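PDB 4MRU: SusD homolog from Bacteroides thetaiotaomicron, which probably binds mucin O-glycans at the surface of the outer membrane, as a SusD-type lipoprotein that hands sugars to a partner transporter. Local coordinates for residues G59-G64 against D306-Y311; S70-K75 against V446-R451; I265-G270 against S392-T397; Y388-P393 against K441-V446. One frame throughout, in Å; residues are numbered along the deposited sequence.

Contact 1 of 4, residues G59-G64 against D306-Y311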
loop_
_atom_site.group_PDB
_atom_site.type_symbol
_atom_site.label_atom_id
_atom_site.label_comp_id
_atom_site.label_asym_id
_atom_site.label_seq_id
_atom_site.Cartn_x
_atom_site.Cartn_y
_atom_site.Cartn_z
ATOM N N GLY A 59 -3.519 -14.362 -3.987
ATOM C CA GLY A 59 -4.854 -14.861 -4.285
ATOM C C GLY A 59 -5.333 -15.786 -3.133
ATOM O O GLY A 59 -4.542 -16.268 -2.306
ATOM N N GLU A 60 -6.623 -16.035 -3.159
ATOM C CA GLU A 60 -7.323 -16.743 -2.122
ATOM C C GLU A 60 -7.320 -18.221 -2.507
ATOM O O GLU A 60 -7.545 -18.604 -3.648
ATOM C CB GLU A 60 -8.750 -16.182 -1.962
ATOM C CG GLU A 60 -8.879 -14.649 -1.824
ATOM C CD GLU A 60 -9.382 -13.946 -3.066
ATOM O OE1 GLU A 60 -9.094 -14.435 -4.170
ATOM O OE2 GLU A 60 -10.039 -12.881 -2.928
ATOM N N THR A 61 -7.048 -19.063 -1.537
ATOM C CA THR A 61 -6.988 -20.507 -1.755
ATOM C C THR A 61 -8.299 -21.202 -1.595
ATOM O O THR A 61 -8.439 -22.372 -1.984
ATOM C CB THR A 61 -6.059 -21.171 -0.707
ATOM O OG1 THR A 61 -6.556 -20.872 0.610
ATOM C CG2 THR A 61 -4.665 -20.682 -0.859
ATOM N N ARG A 62 -9.302 -20.499 -1.064
ATOM C CA ARG A 62 -10.552 -21.169 -0.714
ATOM C C ARG A 62 -11.527 -21.189 -1.886
ATOM O O ARG A 62 -12.179 -20.189 -2.173
ATOM C CB ARG A 62 -11.194 -20.525 0.526
ATOM C CG ARG A 62 -10.284 -20.629 1.762
ATOM C CD ARG A 62 -9.998 -22.090 2.126
ATOM N NE ARG A 62 -8.966 -22.205 3.147
ATOM C CZ ARG A 62 -8.424 -23.344 3.555
ATOM N NH1 ARG A 62 -8.826 -24.514 3.029
ATOM N NH2 ARG A 62 -7.480 -23.306 4.506
ATOM N N THR A 63 -11.640 -22.369 -2.511
ATOM C CA THR A 63 -12.387 -22.552 -3.783
ATOM C C THR A 63 -13.876 -22.449 -3.585
ATOM O O THR A 63 -14.620 -22.209 -4.547
ATOM C CB THR A 63 -12.055 -23.902 -4.443
ATOM O OG1 THR A 63 -12.331 -24.982 -3.521
ATOM C CG2 THR A 63 -10.595 -23.908 -4.838
ATOM N N GLY A 64 -14.324 -22.590 -2.348
ATOM C CA GLY A 64 -15.730 -22.392 -2.036
ATOM C C GLY A 64 -16.161 -20.941 -2.009
ATOM O O GLY A 64 -17.347 -20.657 -2.017
ATOM N N ASP A 306 -5.068 -28.468 -3.127
ATOM C CA ASP A 306 -4.340 -28.203 -4.387
ATOM C C ASP A 306 -3.809 -26.750 -4.469
ATOM O O ASP A 306 -2.685 -26.486 -4.915
ATOM C CB ASP A 306 -5.246 -28.457 -5.609
ATOM C CG ASP A 306 -5.593 -29.912 -5.853
ATOM O OD1 ASP A 306 -4.789 -30.773 -5.504
ATOM O OD2 ASP A 306 -6.692 -30.213 -6.433
HETATM N N MSE A 307 -4.647 -25.788 -4.087
HETATM C CA MSE A 307 -4.297 -24.356 -4.128
HETATM C C MSE A 307 -3.276 -24.035 -3.076
HETATM O O MSE A 307 -2.399 -23.226 -3.293
HETATM C CB MSE A 307 -5.503 -23.437 -3.871
HETATM C CG MSE A 307 -6.705 -23.621 -4.787
HETATM SE SE MSE A 307 -6.242 -23.240 -6.684
HETATM C CE MSE A 307 -6.006 -25.064 -7.145
ATOM N N ILE A 308 -3.382 -24.677 -1.923
ATOM C CA ILE A 308 -2.470 -24.424 -0.811
ATOM C C ILE A 308 -1.087 -25.006 -1.094
ATOM O O ILE A 308 -0.094 -24.369 -0.853
ATOM C CB ILE A 308 -3.033 -25.021 0.489
ATOM C CG1 ILE A 308 -4.203 -24.169 0.989
ATOM C CG2 ILE A 308 -1.951 -25.171 1.570
ATOM C CD1 ILE A 308 -5.095 -24.905 1.971
ATOM N N THR A 309 -1.036 -26.194 -1.687
ATOM C CA THR A 309 0.255 -26.896 -1.866
ATOM C C THR A 309 0.937 -26.647 -3.219
ATOM O O THR A 309 2.119 -26.895 -3.340
ATOM C CB THR A 309 0.104 -28.414 -1.665
ATOM O OG1 THR A 309 -0.848 -28.932 -2.598
ATOM C CG2 THR A 309 -0.340 -28.761 -0.201
ATOM N N SER A 310 0.220 -26.149 -4.214
ATOM C CA SER A 310 0.798 -26.025 -5.560
ATOM C C SER A 310 1.423 -24.668 -5.850
ATOM O O SER A 310 2.030 -24.472 -6.909
ATOM C CB SER A 310 -0.281 -26.279 -6.596
ATOM O OG SER A 310 -0.785 -27.583 -6.411
ATOM N N TYR A 311 1.200 -23.712 -4.949
ATOM C CA TYR A 311 1.670 -22.345 -5.125
ATOM C C TYR A 311 2.492 -21.895 -3.917
ATOM O O TYR A 311 2.250 -22.309 -2.807
ATOM C CB TYR A 311 0.489 -21.388 -5.347
ATOM C CG TYR A 311 -0.329 -21.844 -6.515
ATOM C CD1 TYR A 311 0.117 -21.643 -7.811
ATOM C CD2 TYR A 311 -1.552 -22.462 -6.325
ATOM C CE1 TYR A 311 -0.619 -22.089 -8.896
ATOM C CE2 TYR A 311 -2.292 -22.916 -7.395
ATOM C CZ TYR A 311 -1.817 -22.737 -8.687
ATOM O OH TYR A 311 -2.552 -23.186 -9.760
#
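Thr-61 packs its side chain alongside the base of Met-307, a selenomethionine, and against the start of the Ile-308 side chain. Thr-61 CB lies 3.9 Å from Met-307 CB, and the two side chains run past each other in opposite directions, whereas Ile-308 CG1 comes to Thr-61 CB at a slant, 3.9 Å away. The methyl CG2 stands anti to the carbonyl carbon of Thr-61 and joins CB against Ile-308, while OG1 is turned to a hydrogen bond with the carbonyl oxygen of Lys-256. Met-307 CG also packs 3.5 Å from the backbone oxygen of Thr-61, and Thr-63 CG2 meets the same CG at about a right angle. Beyond CG the selenomethionine bends at chi2 (-62°) and chi3 and leads away from residues 59-64; the side chain also touches Phe-302 and Leu-385. Farther out, the methyl CD1 of Ile-308 sits over one face of the Arg-62 guanidinium, 3.8 Å from NH2. Salt bridges to Asp-257 and Asp-304 and a hydrogen bond to the Trp-255 oxygen should fix the rotation of the guanidinium and partly offset its charge. No hydrogen bond joins the two segments directly. The arrangement is a largely apolar packing of the loop that follows strand 58-60, antiparallel partner of strand 258-260, against the short helix 304-309 of the SusD-like fold.

Contact 2 of 4, residues S70-K75 against V446-R451. With EDO (1,2-ethanediol), chain G.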
loop_
_atom_site.group_PDB
_atom_site.type_symbol
_atom_site.label_atom_id
_atom_site.label_comp_id
_atom_site.label_asym_id
_atom_site.label_seq_id
_atom_site.Cartn_x
_atom_site.Cartn_y
_atom_site.Cartn_z
ATOM N N SER A 70 -11.099 -10.672 -5.218
ATOM C CA SER A 70 -10.272 -10.901 -6.447
ATOM C C SER A 70 -11.100 -10.981 -7.744
ATOM O O SER A 70 -10.583 -10.684 -8.837
ATOM C CB SER A 70 -9.424 -12.140 -6.317
ATOM O OG SER A 70 -10.238 -13.263 -6.145
ATOM N N THR A 71 -12.372 -11.342 -7.613
ATOM C CA THR A 71 -13.296 -11.402 -8.777
ATOM C C THR A 71 -14.250 -10.195 -8.849
ATOM O O THR A 71 -15.206 -10.180 -9.643
ATOM C CB THR A 71 -14.072 -12.736 -8.812
ATOM O OG1 THR A 71 -14.745 -12.971 -7.571
ATOM C CG2 THR A 71 -13.102 -13.866 -9.139
ATOM N N TYR A 72 -13.959 -9.198 -8.036
ATOM C CA TYR A 72 -14.612 -7.877 -8.029
ATOM C C TYR A 72 -16.033 -7.904 -7.463
ATOM O O TYR A 72 -16.795 -6.960 -7.677
ATOM C CB TYR A 72 -14.601 -7.228 -9.438
ATOM C CG TYR A 72 -13.242 -7.081 -10.107
ATOM C CD1 TYR A 72 -12.064 -7.073 -9.396
ATOM C CD2 TYR A 72 -13.150 -6.931 -11.488
ATOM C CE1 TYR A 72 -10.848 -6.851 -10.025
ATOM C CE2 TYR A 72 -11.929 -6.780 -12.135
ATOM C CZ TYR A 72 -10.765 -6.758 -11.391
ATOM O OH TYR A 72 -9.561 -6.578 -12.027
ATOM N N ASN A 73 -16.374 -8.969 -6.726
ATOM C CA ASN A 73 -17.718 -9.093 -6.167
ATOM C C ASN A 73 -17.635 -9.531 -4.720
ATOM O O ASN A 73 -18.303 -10.466 -4.315
ATOM C CB ASN A 73 -18.599 -10.029 -7.007
ATOM C CG ASN A 73 -18.186 -11.471 -6.913
ATOM O OD1 ASN A 73 -17.007 -11.798 -6.743
ATOM N ND2 ASN A 73 -19.166 -12.348 -7.010
ATOM N N PRO A 74 -16.843 -8.813 -3.913
ATOM C CA PRO A 74 -16.760 -9.223 -2.522
ATOM C C PRO A 74 -18.142 -9.284 -1.874
ATOM O O PRO A 74 -18.981 -8.422 -2.112
ATOM C CB PRO A 74 -15.922 -8.123 -1.879
ATOM C CG PRO A 74 -16.046 -6.927 -2.761
ATOM C CD PRO A 74 -16.230 -7.500 -4.145
ATOM N N LYS A 75 -18.366 -10.318 -1.085
ATOM C CA LYS A 75 -19.577 -10.428 -0.316
ATOM C C LYS A 75 -19.808 -9.132 0.459
ATOM O O LYS A 75 -18.868 -8.560 1.013
ATOM C CB LYS A 75 -19.467 -11.579 0.629
ATOM C CG LYS A 75 -20.732 -11.886 1.347
ATOM C CD LYS A 75 -20.549 -13.123 2.185
ATOM C CE LYS A 75 -21.894 -13.466 2.820
ATOM N NZ LYS A 75 -21.694 -14.520 3.826
ATOM N N VAL A 446 -9.749 -13.457 -14.651
ATOM C CA VAL A 446 -10.492 -14.338 -15.529
ATOM C C VAL A 446 -12.005 -14.191 -15.358
ATOM O O VAL A 446 -12.743 -14.027 -16.317
ATOM C CB VAL A 446 -10.057 -15.790 -15.270
ATOM C CG1 VAL A 446 -10.846 -16.714 -16.161
ATOM C CG2 VAL A 446 -8.542 -15.898 -15.494
ATOM N N VAL A 447 -12.445 -14.282 -14.109
ATOM C CA VAL A 447 -13.821 -14.166 -13.750
ATOM C C VAL A 447 -14.085 -12.759 -13.218
ATOM O O VAL A 447 -13.669 -12.402 -12.108
ATOM C CB VAL A 447 -14.172 -15.209 -12.688
ATOM C CG1 VAL A 447 -15.653 -15.140 -12.361
ATOM C CG2 VAL A 447 -13.844 -16.622 -13.174
ATOM N N ASN A 448 -14.707 -11.931 -14.057
ATOM C CA ASN A 448 -15.034 -10.548 -13.683
ATOM C C ASN A 448 -16.470 -10.500 -13.323
ATOM O O ASN A 448 -17.341 -10.391 -14.206
ATOM C CB ASN A 448 -14.718 -9.536 -14.811
ATOM C CG ASN A 448 -15.088 -8.133 -14.419
ATOM O OD1 ASN A 448 -15.788 -7.904 -13.389
ATOM N ND2 ASN A 448 -14.710 -7.167 -15.266
ATOM N N LYS A 449 -16.741 -10.608 -12.024
ATOM C CA LYS A 449 -18.106 -10.568 -11.524
ATOM C C LYS A 449 -18.402 -9.217 -10.932
ATOM O O LYS A 449 -19.383 -9.073 -10.202
ATOM C CB LYS A 449 -18.328 -11.683 -10.493
ATOM C CG LYS A 449 -18.419 -13.088 -11.078
ATOM C CD LYS A 449 -18.236 -14.110 -9.947
ATOM C CE LYS A 449 -18.753 -15.503 -10.315
ATOM N NZ LYS A 449 -18.480 -16.509 -9.228
ATOM N N GLY A 450 -17.621 -8.203 -11.317
ATOM C CA GLY A 450 -17.860 -6.839 -10.850
ATOM C C GLY A 450 -19.092 -6.135 -11.424
ATOM O O GLY A 450 -19.614 -6.507 -12.480
ATOM N N ARG A 451 -19.564 -5.118 -10.691
ATOM C CA ARG A 451 -20.655 -4.270 -11.120
ATOM C C ARG A 451 -20.052 -2.942 -11.565
ATOM O O ARG A 451 -19.469 -2.218 -10.741
ATOM C CB ARG A 451 -21.646 -4.046 -9.972
ATOM C CG ARG A 451 -22.968 -3.523 -10.504
ATOM C CD ARG A 451 -23.505 -2.325 -9.762
ATOM N NE ARG A 451 -24.579 -1.716 -10.555
ATOM C CZ ARG A 451 -25.842 -2.145 -10.589
ATOM N NH1 ARG A 451 -26.241 -3.178 -9.851
ATOM N NH2 ARG A 451 -26.720 -1.513 -11.345
HETATM C C1 EDO G . -5.761 -6.539 -12.403
HETATM O O1 EDO G . -5.098 -5.856 -11.342
HETATM C C2 EDO G . -6.704 -7.589 -11.834
HETATM O O2 EDO G . -7.544 -7.036 -10.791
HETATM O O HOH W 1 -15.827 -15.474 -7.451
HETATM O O HOH W 2 -18.574 -4.860 -7.938
#
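Thr-71 OG1 has two firm partners: it donates to Asn-73 OD1 at 2.7 Å and accepts from a water also at 2.7 Å, and that water is weakly linked to Lys-449 NZ. The backbone oxygen of Thr-71 receives the one direct hydrogen bond between the segments, from Lys-449 N at 2.9 Å, with the N-H...O angle at 147°. Beside it, Thr-71 CB rests 3.3 Å from the Val-447 oxygen. The loop between strand 58-60 and helix 81-100 here meets the loop between helices 427-437 and 466-471. The latter is shaped by an Asx turn, in which Asn-448 OD1 accepts from Gly-450 N at 2.8 Å; Gly-450 CA packs beside Tyr-72 CB and makes a CA-H...O contact with the Tyr-72 oxygen. With CG anti to the backbone N (chi1 179°), the Asn-448 amide is turned to Tyr-72: OD1 lies at the ring edge, 3.4 Å from CD2, and the two planes are 86° apart. Asn-448 ND2 is bound by Thr-455 and Val-453. Lys-449 runs obliquely past the Asn-73 amide, its CD 3.5 Å from ND2, which is itself hydrogen-bonded to the Leu-66 oxygen, before its extended chain carries NZ on to Asn-299. A second water bridges the Tyr-72 oxygen and Arg-451 N.

Contact 3 of 4, residues I265-G270 against S392-T397. With EDO (1,2-ethanediol), chain I.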
loop_
_atom_site.group_PDB
_atom_site.type_symbol
_atom_site.label_atom_id
_atom_site.label_comp_id
_atom_site.label_asym_id
_atom_site.label_seq_id
_atom_site.Cartn_x
_atom_site.Cartn_y
_atom_site.Cartn_z
ATOM N N ILE A 265 5.228 -13.209 -9.245
ATOM C CA ILE A 265 6.094 -14.303 -9.685
ATOM C C ILE A 265 6.557 -14.187 -11.157
ATOM O O ILE A 265 7.716 -14.495 -11.464
ATOM C CB ILE A 265 5.410 -15.662 -9.453
ATOM C CG1 ILE A 265 5.120 -15.858 -7.977
ATOM C CG2 ILE A 265 6.281 -16.801 -9.959
ATOM C CD1 ILE A 265 6.339 -16.060 -7.117
ATOM N N CYS A 266 5.678 -13.756 -12.065
ATOM C CA CYS A 266 6.062 -13.553 -13.454
ATOM C C CYS A 266 7.201 -12.559 -13.597
ATOM O O CYS A 266 8.172 -12.805 -14.321
ATOM C CB CYS A 266 4.886 -13.023 -14.291
ATOM S SG CYS A 266 3.668 -14.282 -14.664
ATOM N N TYR A 267 7.086 -11.421 -12.914
ATOM C CA TYR A 267 8.136 -10.450 -12.961
ATOM C C TYR A 267 9.429 -10.989 -12.298
ATOM O O TYR A 267 10.474 -10.926 -12.896
ATOM C CB TYR A 267 7.745 -9.161 -12.257
ATOM C CG TYR A 267 6.817 -8.268 -13.031
ATOM C CD1 TYR A 267 5.440 -8.507 -13.078
ATOM C CD2 TYR A 267 7.319 -7.154 -13.730
ATOM C CE1 TYR A 267 4.593 -7.666 -13.755
ATOM C CE2 TYR A 267 6.471 -6.332 -14.435
ATOM C CZ TYR A 267 5.130 -6.579 -14.459
ATOM O OH TYR A 267 4.336 -5.704 -15.148
HETATM N N MSE A 268 9.331 -11.505 -11.073
HETATM C CA MSE A 268 10.542 -11.838 -10.284
HETATM C C MSE A 268 11.206 -13.110 -10.807
HETATM O O MSE A 268 12.445 -13.205 -10.746
HETATM C CB MSE A 268 10.228 -11.941 -8.800
HETATM C CG MSE A 268 10.033 -10.564 -8.194
HETATM SE SE MSE A 268 9.544 -10.664 -6.299
HETATM C CE MSE A 268 11.411 -10.696 -5.529
ATOM N N ASN A 269 10.461 -14.077 -11.324
ATOM C CA ASN A 269 11.095 -15.208 -12.047
ATOM C C ASN A 269 11.725 -14.764 -13.377
ATOM O O ASN A 269 12.802 -15.213 -13.729
ATOM C CB ASN A 269 10.137 -16.360 -12.323
ATOM C CG ASN A 269 9.891 -17.233 -11.110
ATOM O OD1 ASN A 269 10.520 -17.098 -10.042
ATOM N ND2 ASN A 269 8.991 -18.150 -11.272
ATOM N N GLY A 270 11.032 -13.901 -14.122
ATOM C CA GLY A 270 11.588 -13.363 -15.377
ATOM C C GLY A 270 12.924 -12.657 -15.135
ATOM O O GLY A 270 13.859 -12.799 -15.897
ATOM N N SER A 392 2.844 -13.030 -20.854
ATOM C CA SER A 392 3.495 -12.161 -19.951
ATOM C C SER A 392 2.692 -10.874 -19.725
ATOM O O SER A 392 2.140 -10.331 -20.642
ATOM C CB SER A 392 4.866 -11.785 -20.542
ATOM O OG SER A 392 5.468 -10.856 -19.688
ATOM N N PRO A 393 2.735 -10.310 -18.511
ATOM C CA PRO A 393 2.030 -9.059 -18.239
ATOM C C PRO A 393 2.705 -7.805 -18.802
ATOM O O PRO A 393 2.026 -6.786 -18.966
ATOM C CB PRO A 393 2.031 -8.982 -16.709
ATOM C CG PRO A 393 3.223 -9.781 -16.296
ATOM C CD PRO A 393 3.332 -10.888 -17.296
ATOM N N ALA A 394 4.019 -7.869 -19.073
ATOM C CA ALA A 394 4.790 -6.679 -19.474
ATOM C C ALA A 394 6.086 -7.065 -20.115
ATOM O O ALA A 394 6.549 -8.212 -19.974
ATOM C CB ALA A 394 5.054 -5.797 -18.253
ATOM N N ASN A 395 6.731 -6.115 -20.778
ATOM C CA ASN A 395 8.073 -6.378 -21.291
ATOM C C ASN A 395 9.134 -5.487 -20.636
ATOM O O ASN A 395 10.291 -5.593 -20.966
ATOM C CB ASN A 395 8.091 -6.260 -22.810
ATOM C CG ASN A 395 7.966 -4.841 -23.296
ATOM O OD1 ASN A 395 7.725 -3.894 -22.535
ATOM N ND2 ASN A 395 8.170 -4.677 -24.587
ATOM N N ILE A 396 8.740 -4.699 -19.646
ATOM C CA ILE A 396 9.647 -3.799 -18.935
ATOM C C ILE A 396 10.838 -4.530 -18.307
ATOM O O ILE A 396 10.696 -5.519 -17.611
ATOM C CB ILE A 396 8.917 -2.959 -17.838
ATOM C CG1 ILE A 396 9.813 -1.818 -17.283
ATOM C CG2 ILE A 396 8.409 -3.833 -16.698
ATOM C CD1 ILE A 396 10.166 -0.759 -18.303
ATOM N N THR A 397 12.029 -4.010 -18.566
ATOM C CA THR A 397 13.248 -4.568 -17.995
ATOM C C THR A 397 13.745 -3.735 -16.866
ATOM O O THR A 397 13.301 -2.589 -16.650
ATOM C CB THR A 397 14.348 -4.629 -19.056
ATOM O OG1 THR A 397 14.641 -3.313 -19.472
ATOM C CG2 THR A 397 13.916 -5.457 -20.292
HETATM C C1 EDO I . 6.842 -17.387 -14.271
HETATM O O1 EDO I . 7.807 -18.431 -14.040
HETATM C C2 EDO I . 5.420 -17.867 -13.985
HETATM O O2 EDO I . 4.991 -19.018 -14.777
#
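Tyr-267 and Pro-393 bury the most surface here, with Cys-266, Ile-396 and Ala-394 filling in around them. The tyrosine leaves the helix with CG anti to its carbonyl carbon, chi1 -77°, which sends the ring out along the loop 392-397 so that Pro-393, Ala-394 and Ile-396 meet different parts of it. Pro-393 packs on the ring and on the helix: its CG is 3.6 Å from Tyr-267 CE1, and ring and proline run past each other in opposite directions. The CD atom of Pro-393 reaches back to Cys-266 CB at 4.0 Å, so the pyrrolidine rests against two consecutive helix residues. At the far end of the ring, the methyl of Ala-394 approaches the phenol oxygen, with Ala-394 CB 3.2 Å from Tyr-267 OH and 3.9 Å from CZ. Ile-396 comes in from the other long side, its CG2 in the ring plane at the edge and 3.9 Å from Tyr-267 CE2. Proline and isoleucine thus flank the ring at CE1 and CE2, and the alanine lies by its hydroxyl. No hydrogen bond crosses between the segments; the buried hydroxyl is instead satisfied by the carbonyl oxygen of Lys-441. Helix 262-270 is in this way joined to the loop leading into helix 408-423, whose Trp-420 packs edge-to-face with Tyr-267 and whose Glu-410, Glu-413 and Arg-414 touch Ile-396.

Contact 4 of 4, residues Y388-P393 against K441-V446; sequences YSTGSP and KLLPVV. With EDO (1,2-ethanediol), chain H; EDO (1,2-ethanediol), chain K.
Leu-443 and Thr-390 reach for each other tip to tip, methyl against methyl, with Thr-390 CG2 3.8 Å from Leu-443 CD2. Leucine CG stands anti to its carbonyl carbon, chi1 -63°; chi2 of 179° sets CD1 anti to CA and leaves CD2 on the other branch, facing Gly-391 and Pro-393, and both methyls touch Thr-390 CG2. Leu-443 CD2 lies 3.5 Å from Gly-391 O. The same CD2 of Leu-443 is 3.7 Å from Pro-393 CB, the proline crossing the leucine at a slant. Farther along, Lys-441 CB abuts the Pro-393 oxygen at 3.4 Å while the extended remainder of the lysine departs from the loop. At the other end, Val-446 meets Tyr-388 at about a right angle, its CG2 4.0 Å from the ring atom CD1. With no direct hydrogen bond across, a water spans the gap by donating to the Pro-393 oxygen at 3.0 Å and to the Leu-442 oxygen at 2.9 Å. The Leu-442 oxygen also accepts from a bound ethanediol. Two irregular segments, running in nearly opposite directions (162° apart), thus form a surface loop-to-loop packing between the segment before helix 408-423 and the one after helix 427-437 of the SusD-like fold.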
loop_
_atom_site.group_PDB
_atom_site.type_symbol
_atom_site.label_atom_id
_atom_site.label_comp_id
_atom_site.label_asym_id
_atom_site.label_seq_id
_atom_site.Cartn_x
_atom_site.Cartn_y
_atom_site.Cartn_z
ATOM N N TYR A 388 -4.914 -21.726 -15.849
ATOM C CA TYR A 388 -5.004 -20.272 -16.114
ATOM C C TYR A 388 -3.710 -19.665 -16.713
ATOM O O TYR A 388 -3.410 -18.469 -16.515
ATOM C CB TYR A 388 -5.409 -19.536 -14.850
ATOM C CG TYR A 388 -6.693 -20.041 -14.262
ATOM C CD1 TYR A 388 -7.905 -19.828 -14.908
ATOM C CD2 TYR A 388 -6.704 -20.773 -13.096
ATOM C CE1 TYR A 388 -9.095 -20.332 -14.394
ATOM C CE2 TYR A 388 -7.878 -21.283 -12.571
ATOM C CZ TYR A 388 -9.083 -21.042 -13.218
ATOM O OH TYR A 388 -10.257 -21.523 -12.698
ATOM N N SER A 389 -2.975 -20.486 -17.455
ATOM C CA SER A 389 -1.746 -20.027 -18.100
ATOM C C SER A 389 -2.035 -18.902 -19.031
ATOM O O SER A 389 -3.089 -18.866 -19.660
ATOM C CB SER A 389 -1.078 -21.150 -18.868
ATOM O OG SER A 389 -0.652 -22.138 -17.940
ATOM N N THR A 390 -1.104 -17.950 -19.130
ATOM C CA THR A 390 -1.335 -16.832 -20.031
ATOM C C THR A 390 -0.010 -16.156 -20.377
ATOM O O THR A 390 1.050 -16.495 -19.814
ATOM C CB THR A 390 -2.385 -15.826 -19.419
ATOM O OG1 THR A 390 -2.920 -15.006 -20.448
ATOM C CG2 THR A 390 -1.799 -14.933 -18.402
ATOM N N GLY A 391 -0.072 -15.197 -21.293
ATOM C CA GLY A 391 1.109 -14.457 -21.694
ATOM C C GLY A 391 1.642 -13.529 -20.625
ATOM O O GLY A 391 1.016 -13.278 -19.609
ATOM N N SER A 392 2.844 -13.030 -20.854
ATOM C CA SER A 392 3.495 -12.161 -19.951
ATOM C C SER A 392 2.692 -10.874 -19.725
ATOM O O SER A 392 2.140 -10.331 -20.642
ATOM C CB SER A 392 4.866 -11.785 -20.542
ATOM O OG SER A 392 5.468 -10.856 -19.688
ATOM N N PRO A 393 2.735 -10.310 -18.511
ATOM C CA PRO A 393 2.030 -9.059 -18.239
ATOM C C PRO A 393 2.705 -7.805 -18.802
ATOM O O PRO A 393 2.026 -6.786 -18.966
ATOM C CB PRO A 393 2.031 -8.982 -16.709
ATOM C CG PRO A 393 3.223 -9.781 -16.296
ATOM C CD PRO A 393 3.332 -10.888 -17.296
ATOM N N LYS A 441 2.041 -3.182 -15.001
ATOM C CA LYS A 441 0.992 -3.848 -15.705
ATOM C C LYS A 441 0.782 -5.224 -15.067
ATOM O O LYS A 441 1.719 -5.931 -14.785
ATOM C CB LYS A 441 1.314 -3.982 -17.187
ATOM C CG LYS A 441 1.571 -2.629 -17.857
ATOM C CD LYS A 441 2.069 -2.915 -19.275
ATOM C CE LYS A 441 2.357 -1.647 -20.031
ATOM N NZ LYS A 441 3.018 -2.000 -21.321
ATOM N N LEU A 442 -0.484 -5.534 -14.790
ATOM C CA LEU A 442 -0.874 -6.770 -14.158
ATOM C C LEU A 442 -1.764 -7.614 -15.085
ATOM O O LEU A 442 -2.398 -7.106 -16.022
ATOM C CB LEU A 442 -1.666 -6.453 -12.909
ATOM C CG LEU A 442 -0.984 -5.623 -11.840
ATOM C CD1 LEU A 442 -1.997 -5.222 -10.739
ATOM C CD2 LEU A 442 0.194 -6.404 -11.290
ATOM N N LEU A 443 -1.867 -8.901 -14.777
ATOM C CA LEU A 443 -2.675 -9.816 -15.517
ATOM C C LEU A 443 -4.146 -9.566 -15.235
ATOM O O LEU A 443 -4.550 -9.392 -14.057
ATOM C CB LEU A 443 -2.319 -11.267 -15.144
ATOM C CG LEU A 443 -0.896 -11.737 -15.450
ATOM C CD1 LEU A 443 -0.675 -13.179 -15.008
ATOM C CD2 LEU A 443 -0.613 -11.631 -16.927
ATOM N N PRO A 444 -4.969 -9.630 -16.281
ATOM C CA PRO A 444 -6.400 -9.385 -16.044
ATOM C C PRO A 444 -7.030 -10.547 -15.275
ATOM O O PRO A 444 -6.559 -11.671 -15.360
ATOM C CB PRO A 444 -6.975 -9.278 -17.455
ATOM C CG PRO A 444 -6.089 -10.144 -18.283
ATOM C CD PRO A 444 -4.692 -9.910 -17.697
ATOM N N VAL A 445 -8.092 -10.269 -14.524
ATOM C CA VAL A 445 -8.843 -11.329 -13.892
ATOM C C VAL A 445 -9.475 -12.203 -14.998
ATOM O O VAL A 445 -9.720 -11.739 -16.116
ATOM C CB VAL A 445 -9.945 -10.841 -12.920
ATOM C CG1 VAL A 445 -9.344 -9.987 -11.819
ATOM C CG2 VAL A 445 -11.033 -10.071 -13.670
ATOM N N VAL A 446 -9.749 -13.457 -14.651
ATOM C CA VAL A 446 -10.492 -14.338 -15.529
ATOM C C VAL A 446 -12.005 -14.191 -15.358
ATOM O O VAL A 446 -12.743 -14.027 -16.317
ATOM C CB VAL A 446 -10.057 -15.790 -15.270
ATOM C CG1 VAL A 446 -10.846 -16.714 -16.161
ATOM C CG2 VAL A 446 -8.542 -15.898 -15.494
HETATM C C1 EDO H . -5.904 -4.728 -15.352
HETATM O O1 EDO H . -4.743 -4.335 -14.625
HETATM C C2 EDO H . -5.522 -5.020 -16.790
HETATM O O2 EDO H . -4.840 -6.264 -16.878
HETATM C C1 EDO K . -8.552 -17.501 -19.155
HETATM O O1 EDO K . -8.466 -16.323 -20.021
HETATM C C2 EDO K . -7.240 -18.281 -18.899
HETATM O O2 EDO K . -6.010 -17.537 -19.148
HETATM O O HOH W 3 -0.941 -6.863 -18.573
#

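In the fold
Contacts 3 and 4 are the closest pair, their centres about 11 Å apart: they share Ser-392 and Pro-393, and Tyr-267 OH of contact 3 lies 2.7 Å from Lys-441 O of contact 4, a probable hydrogen bond. Contact 4 is nested in the chain loop closed by contact 2 and shares Val-446 with it, while Tyr-72 OH packs 3.4 Å from Val-445 CG1. Contact 1 meets contact 2 through Glu-60 OE1 and Ser-70 OG, 2.6 Å apart. Contacts 2 and 3 are farthest from each other, with centres about 25 Å apart. All four lie away from the magnesium-binding residue Asn-373.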